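Local coordinates for cytoplasmic protein (Cryptococcus neoformans var. grubii serotype A, PDB 7LPO) that is a fungal sterylglucosidase of glycoside hydrolase family 5 that probably hydrolyses steryl beta-glucosides to glucose and free sterol, at residues A[98-103]-A[569-574]; A[435-440]-A[509-514]; A[496-501]-A[556-561]. All blocks are in the same frame, centred on the assembly; numbering follows the deposited sequence.

Interaction 1 lies inside the catalytic barrel, about 8 Å from the centre of the chain, while interactions 2 and 3 sit farther out, on different parts of helix 490-512. The centre of interaction 1 is about 25 Å from that of interaction 2 and about 20 Å from that of interaction 3; the latter two centres are about 23 Å apart. Interactions 1 and 3 touch where I570 CD1 packs 3.9 Å from M557 SD, because helix 547-559 leads into strand 567-570. Along the chain both later contacts fall between the halves of interaction 1, and their own segments alternate. Together they join sequence-distant strands inside the barrel and pack helix 490-512 against a loop and against helix 547-559.

Interaction 1 of 3, residues A[98-103]-A[569-574]; sequences LLRYVF and AIWNYV
With chi1 near 180° (-177°) and an extended chain as far as NE, R100 carries its guanidinium up beside W571, whose own CG also lies anti to the backbone N (-172°), bringing the indole back toward strand 98-104. The valine V102 completes the group, offering its CG2 branch to the indole.

CG2 of V102 lies 4.1 Å from CZ3 of W571, and the two side chains cross at about a right angle. The same CZ3 comes 4.3 Å from NH1 of R100 and sits at the edge of the guanidinium, near its plane, so this is simple contact and not a stack over the cationic face. Lower down, the methyl of A569 fits against the stem of the arginine, CB to CB 4.1 Å, and the same A569 CB is also 4.4 Å from CD2 of L98. A small residue suits A569, where leucine and arginine converge; a long arginine suits R100, because its charge must reach well beyond its strand.

That charge is amply paired: NE forms a salt bridge with D267, NH1 one with E521 and a hydrogen bond with N42, and NH2 a hydrogen bond with N270. W571 meets the ring of H143 and approaches a bound Tris molecule to about 3 Å, consistent with a sugar-binding pocket. The peptide bond after W571 is cis, as in many barrel glycosidases of this clan, where a tryptophan lines the pocket.

Strand 35-43 lies between strands 98-104 and 567-570, pairing in parallel with each, so the contact reaches past it inside the barrel. Strand 137-143 pairs on the other side of 98-104, and helix 118-133 packs behind, against L99 and Y101.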
loop_
_atom_site.group_PDB
_atom_site.type_symbol
_atom_site.label_atom_id
_atom_site.label_comp_id
_atom_site.label_asym_id
_atom_site.label_seq_id
_atom_site.Cartn_x
_atom_site.Cartn_y
_atom_site.Cartn_z
ATOM N N LEU A 98 -7.949 13.071 1.846
ATOM C CA LEU A 98 -7.430 11.914 2.557
ATOM C C LEU A 98 -5.963 11.716 2.215
ATOM O O LEU A 98 -5.541 11.926 1.075
ATOM C CB LEU A 98 -8.217 10.647 2.197
ATOM C CG LEU A 98 -7.711 9.305 2.727
ATOM C CD1 LEU A 98 -8.073 9.148 4.183
ATOM C CD2 LEU A 98 -8.297 8.168 1.898
ATOM N N LEU A 99 -5.194 11.315 3.218
ATOM C CA LEU A 99 -3.789 10.977 3.052
ATOM C C LEU A 99 -3.535 9.697 3.824
ATOM O O LEU A 99 -3.918 9.604 4.991
ATOM C CB LEU A 99 -2.867 12.086 3.568
ATOM C CG LEU A 99 -2.984 13.457 2.912
ATOM C CD1 LEU A 99 -2.223 14.473 3.742
ATOM C CD2 LEU A 99 -2.477 13.429 1.492
ATOM N N ARG A 100 -2.942 8.704 3.160
ATOM C CA ARG A 100 -2.396 7.530 3.826
ATOM C C ARG A 100 -0.932 7.847 4.090
ATOM O O ARG A 100 -0.148 8.008 3.148
ATOM C CB ARG A 100 -2.563 6.284 2.965
ATOM C CG ARG A 100 -2.075 5.009 3.642
ATOM C CD ARG A 100 -2.634 3.815 2.924
ATOM N NE ARG A 100 -2.140 2.540 3.430
ATOM C CZ ARG A 100 -1.156 1.841 2.874
ATOM N NH1 ARG A 100 -0.517 2.301 1.799
ATOM N NH2 ARG A 100 -0.810 0.674 3.395
ATOM N N TYR A 101 -0.574 7.999 5.364
ATOM C CA TYR A 101 0.730 8.537 5.727
ATOM C C TYR A 101 1.725 7.404 5.934
ATOM O O TYR A 101 1.545 6.569 6.822
ATOM C CB TYR A 101 0.640 9.405 6.982
ATOM C CG TYR A 101 1.954 10.088 7.247
ATOM C CD1 TYR A 101 2.970 9.436 7.937
ATOM C CD2 TYR A 101 2.206 11.367 6.756
ATOM C CE1 TYR A 101 4.196 10.050 8.154
ATOM C CE2 TYR A 101 3.431 11.989 6.974
ATOM C CZ TYR A 101 4.417 11.323 7.675
ATOM O OH TYR A 101 5.639 11.929 7.883
ATOM N N VAL A 102 2.794 7.416 5.150
ATOM C CA VAL A 102 3.760 6.324 5.105
ATOM C C VAL A 102 4.914 6.612 6.060
ATOM O O VAL A 102 5.544 7.672 5.985
ATOM C CB VAL A 102 4.280 6.127 3.671
ATOM C CG1 VAL A 102 5.357 5.064 3.631
ATOM C CG2 VAL A 102 3.143 5.781 2.721
ATOM N N PHE A 103 5.192 5.663 6.956
ATOM C CA PHE A 103 6.389 5.681 7.785
ATOM C C PHE A 103 6.905 4.253 7.903
ATOM O O PHE A 103 6.161 3.286 7.727
ATOM C CB PHE A 103 6.132 6.285 9.177
ATOM C CG PHE A 103 5.262 5.443 10.054
ATOM C CD1 PHE A 103 3.882 5.528 9.966
ATOM C CD2 PHE A 103 5.816 4.561 10.956
ATOM C CE1 PHE A 103 3.068 4.754 10.760
ATOM C CE2 PHE A 103 5.008 3.781 11.762
ATOM C CZ PHE A 103 3.631 3.878 11.663
ATOM N N ALA A 569 -7.038 5.554 -1.643
ATOM C CA ALA A 569 -5.798 6.319 -1.603
ATOM C C ALA A 569 -4.948 5.856 -2.778
ATOM O O ALA A 569 -4.518 4.698 -2.823
ATOM C CB ALA A 569 -5.058 6.123 -0.276
ATOM N N ILE A 570 -4.726 6.762 -3.727
ATOM C CA ILE A 570 -3.894 6.467 -4.882
ATOM C C ILE A 570 -2.435 6.318 -4.463
ATOM O O ILE A 570 -1.902 7.124 -3.690
ATOM C CB ILE A 570 -4.045 7.582 -5.931
ATOM C CG1 ILE A 570 -5.503 7.709 -6.385
ATOM C CG2 ILE A 570 -3.107 7.317 -7.088
ATOM C CD1 ILE A 570 -5.764 8.940 -7.252
ATOM N N TRP A 571 -1.776 5.286 -4.984
ATOM C CA TRP A 571 -0.325 5.144 -4.886
ATOM C C TRP A 571 0.294 5.698 -6.168
ATOM O O TRP A 571 0.054 5.148 -7.248
ATOM C CB TRP A 571 0.090 3.677 -4.690
ATOM C CG TRP A 571 1.563 3.567 -4.409
ATOM C CD1 TRP A 571 2.573 3.493 -5.323
ATOM C CD2 TRP A 571 2.190 3.575 -3.118
ATOM N NE1 TRP A 571 3.792 3.466 -4.683
ATOM C CE2 TRP A 571 3.587 3.515 -3.330
ATOM C CE3 TRP A 571 1.708 3.630 -1.810
ATOM C CZ2 TRP A 571 4.501 3.493 -2.278
ATOM C CZ3 TRP A 571 2.613 3.615 -0.765
ATOM C CH2 TRP A 571 3.996 3.548 -1.003
ATOM N N ASN A 572 1.082 6.779 -6.073
ATOM C CA ASN A 572 1.307 7.588 -4.881
ATOM C C ASN A 572 1.681 9.013 -5.352
ATOM O O ASN A 572 1.600 9.330 -6.541
ATOM C CB ASN A 572 2.402 7.004 -3.994
ATOM C CG ASN A 572 3.726 6.852 -4.711
ATOM O OD1 ASN A 572 3.801 6.758 -5.946
ATOM N ND2 ASN A 572 4.782 6.812 -3.931
ATOM N N TYR A 573 2.087 9.864 -4.416
ATOM C CA TYR A 573 2.538 11.226 -4.689
ATOM C C TYR A 573 3.964 11.352 -4.166
ATOM O O TYR A 573 4.202 11.203 -2.964
ATOM C CB TYR A 573 1.605 12.236 -4.020
ATOM C CG TYR A 573 1.842 13.676 -4.387
ATOM C CD1 TYR A 573 1.229 14.243 -5.501
ATOM C CD2 TYR A 573 2.669 14.482 -3.604
ATOM C CE1 TYR A 573 1.445 15.576 -5.833
ATOM C CE2 TYR A 573 2.884 15.808 -3.916
ATOM C CZ TYR A 573 2.267 16.357 -5.031
ATOM O OH TYR A 573 2.495 17.685 -5.346
ATOM N N VAL A 574 4.907 11.607 -5.062
ATOM C CA VAL A 574 6.320 11.589 -4.703
ATOM C C VAL A 574 6.965 12.906 -5.109
ATOM O O VAL A 574 7.308 13.083 -6.290
ATOM C CB VAL A 574 7.046 10.410 -5.368
ATOM C CG1 VAL A 574 8.491 10.342 -4.919
ATOM C CG2 VAL A 574 6.321 9.095 -5.079
#

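Interaction 2 of 3, residues A[435-440]-A[509-514]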
loop_
_atom_site.group_PDB
_atom_site.type_symbol
_atom_site.label_atom_id
_atom_site.label_comp_id
_atom_site.label_asym_id
_atom_site.label_seq_id
_atom_site.Cartn_x
_atom_site.Cartn_y
_atom_site.Cartn_z
ATOM N N PRO A 435 -9.911 -11.205 4.397
ATOM C CA PRO A 435 -9.628 -11.032 5.820
ATOM C C PRO A 435 -10.215 -12.185 6.611
ATOM O O PRO A 435 -11.134 -12.869 6.130
ATOM C CB PRO A 435 -10.312 -9.700 6.168
ATOM C CG PRO A 435 -11.414 -9.584 5.185
ATOM C CD PRO A 435 -10.896 -10.222 3.905
ATOM N N PRO A 436 -9.702 -12.450 7.809
ATOM C CA PRO A 436 -10.350 -13.421 8.691
ATOM C C PRO A 436 -11.548 -12.776 9.372
ATOM O O PRO A 436 -11.743 -11.562 9.328
ATOM C CB PRO A 436 -9.257 -13.762 9.703
ATOM C CG PRO A 436 -8.504 -12.450 9.849
ATOM C CD PRO A 436 -8.651 -11.698 8.522
ATOM N N LYS A 437 -12.359 -13.612 10.005
ATOM C CA LYS A 437 -13.348 -13.087 10.934
ATOM C C LYS A 437 -12.617 -12.599 12.178
ATOM O O LYS A 437 -11.846 -13.344 12.787
ATOM C CB LYS A 437 -14.385 -14.150 11.275
ATOM C CG LYS A 437 -15.377 -14.366 10.130
ATOM C CD LYS A 437 -14.826 -15.364 9.115
ATOM C CE LYS A 437 -14.880 -16.731 9.730
ATOM N NZ LYS A 437 -13.965 -17.776 9.191
ATOM N N LEU A 438 -12.823 -11.348 12.521
ATOM C CA LEU A 438 -12.171 -10.733 13.659
ATOM C C LEU A 438 -13.207 -10.403 14.727
ATOM O O LEU A 438 -14.330 -10.011 14.396
ATOM C CB LEU A 438 -11.430 -9.457 13.247
ATOM C CG LEU A 438 -10.224 -9.663 12.325
ATOM C CD1 LEU A 438 -9.713 -8.312 11.826
ATOM C CD2 LEU A 438 -9.110 -10.436 13.002
ATOM N N PRO A 439 -12.865 -10.557 16.003
ATOM C CA PRO A 439 -13.887 -10.435 17.051
ATOM C C PRO A 439 -14.333 -8.995 17.256
ATOM O O PRO A 439 -13.539 -8.056 17.162
ATOM C CB PRO A 439 -13.182 -10.983 18.297
ATOM C CG PRO A 439 -11.714 -10.659 18.058
ATOM C CD PRO A 439 -11.515 -10.802 16.553
ATOM N N GLU A 440 -15.628 -8.831 17.545
ATOM C CA GLU A 440 -16.144 -7.509 17.884
ATOM C C GLU A 440 -15.529 -6.985 19.175
ATOM O O GLU A 440 -15.492 -5.766 19.379
ATOM C CB GLU A 440 -17.672 -7.544 18.019
ATOM C CG GLU A 440 -18.451 -7.187 16.762
ATOM C CD GLU A 440 -17.970 -5.900 16.092
ATOM O OE1 GLU A 440 -17.729 -5.932 14.866
ATOM O OE2 GLU A 440 -17.816 -4.869 16.790
ATOM N N ILE A 509 -18.464 -7.045 3.871
ATOM C CA ILE A 509 -19.754 -7.328 4.490
ATOM C C ILE A 509 -19.925 -8.822 4.741
ATOM O O ILE A 509 -20.576 -9.223 5.712
ATOM C CB ILE A 509 -20.887 -6.757 3.619
ATOM C CG1 ILE A 509 -22.191 -6.737 4.412
ATOM C CG2 ILE A 509 -21.037 -7.565 2.337
ATOM C CD1 ILE A 509 -23.278 -5.929 3.774
ATOM N N ASP A 510 -19.331 -9.668 3.898
ATOM C CA ASP A 510 -19.410 -11.108 4.120
ATOM C C ASP A 510 -18.714 -11.522 5.411
ATOM O O ASP A 510 -19.159 -12.453 6.093
ATOM C CB ASP A 510 -18.765 -11.860 2.957
ATOM C CG ASP A 510 -19.623 -11.881 1.724
ATOM O OD1 ASP A 510 -20.799 -11.465 1.805
ATOM O OD2 ASP A 510 -19.103 -12.312 0.669
ATOM N N ILE A 511 -17.595 -10.871 5.745
ATOM C CA ILE A 511 -16.645 -11.388 6.724
ATOM C C ILE A 511 -16.543 -10.487 7.949
ATOM O O ILE A 511 -16.674 -10.951 9.086
ATOM C CB ILE A 511 -15.256 -11.601 6.095
ATOM C CG1 ILE A 511 -15.343 -12.648 4.984
ATOM C CG2 ILE A 511 -14.254 -12.014 7.166
ATOM C CD1 ILE A 511 -14.091 -12.730 4.135
ATOM N N LEU A 512 -16.264 -9.204 7.742
ATOM C CA LEU A 512 -16.032 -8.316 8.874
ATOM C C LEU A 512 -17.328 -7.751 9.440
ATOM O O LEU A 512 -17.454 -7.600 10.659
ATOM C CB LEU A 512 -15.099 -7.177 8.465
ATOM C CG LEU A 512 -13.646 -7.591 8.214
ATOM C CD1 LEU A 512 -12.801 -6.420 7.698
ATOM C CD2 LEU A 512 -13.026 -8.163 9.491
ATOM N N GLY A 513 -18.305 -7.458 8.589
ATOM C CA GLY A 513 -19.568 -6.913 9.025
ATOM C C GLY A 513 -19.928 -5.681 8.222
ATOM O O GLY A 513 -19.424 -5.461 7.114
ATOM N N ASN A 514 -20.819 -4.867 8.789
ATOM C CA ASN A 514 -21.283 -3.657 8.115
ATOM C C ASN A 514 -20.324 -2.522 8.451
ATOM O O ASN A 514 -20.523 -1.725 9.370
ATOM C CB ASN A 514 -22.719 -3.352 8.501
ATOM C CG ASN A 514 -23.707 -4.144 7.673
ATOM O OD1 ASN A 514 -24.175 -3.685 6.627
ATOM N ND2 ASN A 514 -24.016 -5.353 8.127
HETATM O O HOH W 1 -15.702 -10.432 11.774
#
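The carbonyl O of I511 accepts a hydrogen bond of 2.9 Å from water 1, which gives its other proton to O of L438 at 3.0 Å. The water thus bridges two carbonyl oxygens and joins the last helical turn to the loop.

The rest is van der Waals packing of aliphatic groups on one another and on backbone carbonyls. The branched I511 presses its CG2 against two loop carbonyls at once, 3.4 Å from O of P435 and 3.3 Å from O of P436. Its CD1 turns to the P435 ring, 4.1 Å from CD. L512 lies beside it, with CD2 close to O of P436 and 4.1 Å from CD1 of L438; these two leucines run side by side and point the same way. Of the K437 side chain it is the aliphatic part that touches: bends at chi2 (85°) and chi3 (73°) lay CD 3.9 Å from CG2 of I511 and carry the amine away from the helix.

The prolines keep the loop extended, and behind it P436 and L438 pack on helix 400-419, while L438 and L512 both touch I427 of strand 424-427. Helix 490-512 ends in a wider pi-type turn; G513 then leaves helical angles at a positive phi where a side chain would jam against the preceding carbonyl, which calls for glycine. The whole is a proline-rich loop resting on a helix C-terminus in the outer layer of a TIM barrel.

Interaction 3 of 3, residues A[496-501]-A[556-561]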
loop_
_atom_site.group_PDB
_atom_site.type_symbol
_atom_site.label_atom_id
_atom_site.label_comp_id
_atom_site.label_asym_id
_atom_site.label_seq_id
_atom_site.Cartn_x
_atom_site.Cartn_y
_atom_site.Cartn_z
ATOM N N MET A 496 -14.816 -5.168 -16.300
ATOM C CA MET A 496 -14.230 -6.291 -15.583
ATOM C C MET A 496 -13.466 -5.821 -14.351
ATOM O O MET A 496 -13.617 -6.398 -13.266
ATOM C CB MET A 496 -13.323 -7.072 -16.534
ATOM C CG MET A 496 -12.717 -8.309 -15.935
ATOM S SD MET A 496 -11.103 -7.925 -15.268
ATOM C CE MET A 496 -10.152 -7.754 -16.781
ATOM N N ILE A 497 -12.669 -4.754 -14.487
ATOM C CA ILE A 497 -11.903 -4.261 -13.347
ATOM C C ILE A 497 -12.833 -3.682 -12.290
ATOM O O ILE A 497 -12.627 -3.876 -11.088
ATOM C CB ILE A 497 -10.838 -3.249 -13.813
ATOM C CG1 ILE A 497 -9.927 -3.952 -14.815
ATOM C CG2 ILE A 497 -10.059 -2.702 -12.621
ATOM C CD1 ILE A 497 -8.575 -3.344 -14.990
ATOM N N GLN A 498 -13.887 -2.995 -12.716
ATOM C CA GLN A 498 -14.882 -2.534 -11.757
ATOM C C GLN A 498 -15.514 -3.713 -11.024
ATOM O O GLN A 498 -15.828 -3.615 -9.830
ATOM C CB GLN A 498 -15.947 -1.709 -12.473
ATOM C CG GLN A 498 -16.891 -0.990 -11.554
ATOM C CD GLN A 498 -17.865 -0.118 -12.317
ATOM O OE1 GLN A 498 -18.950 -0.557 -12.667
ATOM N NE2 GLN A 498 -17.469 1.119 -12.595
ATOM N N GLY A 499 -15.704 -4.834 -11.719
ATOM C CA GLY A 499 -16.197 -6.029 -11.053
ATOM C C GLY A 499 -15.226 -6.593 -10.036
ATOM O O GLY A 499 -15.642 -7.115 -8.998
ATOM N N GLU A 500 -13.921 -6.477 -10.304
ATOM C CA GLU A 500 -12.937 -6.923 -9.323
ATOM C C GLU A 500 -13.016 -6.098 -8.044
ATOM O O GLU A 500 -12.917 -6.642 -6.941
ATOM C CB GLU A 500 -11.532 -6.853 -9.919
ATOM C CG GLU A 500 -11.249 -7.907 -10.979
ATOM C CD GLU A 500 -9.778 -7.929 -11.397
ATOM O OE1 GLU A 500 -9.385 -7.132 -12.265
ATOM O OE2 GLU A 500 -9.011 -8.748 -10.855
ATOM N N LEU A 501 -13.172 -4.781 -8.158
ATOM C CA LEU A 501 -13.285 -3.972 -6.951
ATOM C C LEU A 501 -14.562 -4.302 -6.183
ATOM O O LEU A 501 -14.597 -4.179 -4.956
ATOM C CB LEU A 501 -13.245 -2.484 -7.302
ATOM C CG LEU A 501 -11.889 -1.793 -7.453
ATOM C CD1 LEU A 501 -11.148 -1.816 -6.139
ATOM C CD2 LEU A 501 -11.059 -2.449 -8.552
ATOM N N SER A 556 -8.728 2.308 -13.762
ATOM C CA SER A 556 -8.623 1.977 -12.345
ATOM C C SER A 556 -9.496 2.897 -11.500
ATOM O O SER A 556 -10.127 2.444 -10.536
ATOM C CB SER A 556 -7.166 2.053 -11.889
ATOM O OG SER A 556 -6.514 0.826 -12.146
ATOM N N MET A 557 -9.546 4.191 -11.837
ATOM C CA MET A 557 -10.380 5.116 -11.072
ATOM C C MET A 557 -11.871 4.854 -11.310
ATOM O O MET A 557 -12.681 4.921 -10.379
ATOM C CB MET A 557 -10.026 6.557 -11.435
ATOM C CG MET A 557 -8.665 7.026 -10.965
ATOM S SD MET A 557 -8.487 6.942 -9.167
ATOM C CE MET A 557 -7.500 5.457 -9.005
ATOM N N ASN A 558 -12.260 4.588 -12.556
ATOM C CA ASN A 558 -13.654 4.243 -12.827
ATOM C C ASN A 558 -14.074 3.008 -12.046
ATOM O O ASN A 558 -15.243 2.877 -11.673
ATOM C CB ASN A 558 -13.859 4.021 -14.327
ATOM C CG ASN A 558 -15.297 3.598 -14.678
ATOM O OD1 ASN A 558 -16.234 4.383 -14.560
ATOM N ND2 ASN A 558 -15.463 2.354 -15.109
ATOM N N ALA A 559 -13.131 2.112 -11.753
ATOM C CA ALA A 559 -13.472 0.872 -11.067
ATOM C C ALA A 559 -13.902 1.142 -9.630
ATOM O O ALA A 559 -14.655 0.352 -9.049
ATOM C CB ALA A 559 -12.285 -0.093 -11.110
ATOM N N CYS A 560 -13.453 2.251 -9.049
ATOM C CA CYS A 560 -13.909 2.667 -7.733
ATOM C C CYS A 560 -15.204 3.464 -7.787
ATOM O O CYS A 560 -15.750 3.799 -6.730
ATOM C CB CYS A 560 -12.820 3.486 -7.036
ATOM S SG CYS A 560 -11.260 2.594 -6.939
ATOM N N ASP A 561 -15.698 3.767 -8.979
ATOM C CA ASP A 561 -16.969 4.455 -9.167
ATOM C C ASP A 561 -18.049 3.401 -9.441
ATOM O O ASP A 561 -18.078 2.399 -8.722
ATOM C CB ASP A 561 -16.820 5.509 -10.264
ATOM C CG ASP A 561 -16.033 6.731 -9.823
ATOM O OD1 ASP A 561 -15.742 6.861 -8.614
ATOM O OD2 ASP A 561 -15.716 7.579 -10.702
HETATM O O HOH W 2 -18.858 3.592 -13.816
#
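Two helices of the outer layer of the TIM barrel, 490-512 and 547-559, pack together here, each preceding one of the neighbouring parallel strands 518-522 and 567-570. They come remarkably close: the CA atoms of Q498 and A559 are 3.8 Å apart. A small residue suits such an approach, and the methyl CB of A559 lies 3.6 Å from CA of Q498, so that it nestles on the backbone of the other helix. Larger apolar side chains border it, CG2 of I497 and CD2 of L501 each standing 3.7 Å from CB of A559. L501 continues toward C560 and strand 518-522, where it touches V519.

On the more open side the joint turns polar. Q498 stretches out, CG anti to the backbone N (chi1 -170°), and its NE2 donates to O of N558 at 3.0 Å. The N-H...O angle is 153°; the donor stands above the carbonyl plane, while the oxygen lies almost in the plane of the glutamine amide. N of D561 reaches the same oxygen from the opposite face, so two bonds grip the N558 carbonyl oxygen, one from either face. The acid of D561 turns elsewhere, to salt bridges with R39 and R667. Outside both segments, N564 ties O of A559 to O of Q498. Water 2 completes the polar edge: it accepts from NE2 of Q498 and probably donates to OD1 of N558, from which it lies 2.8 Å.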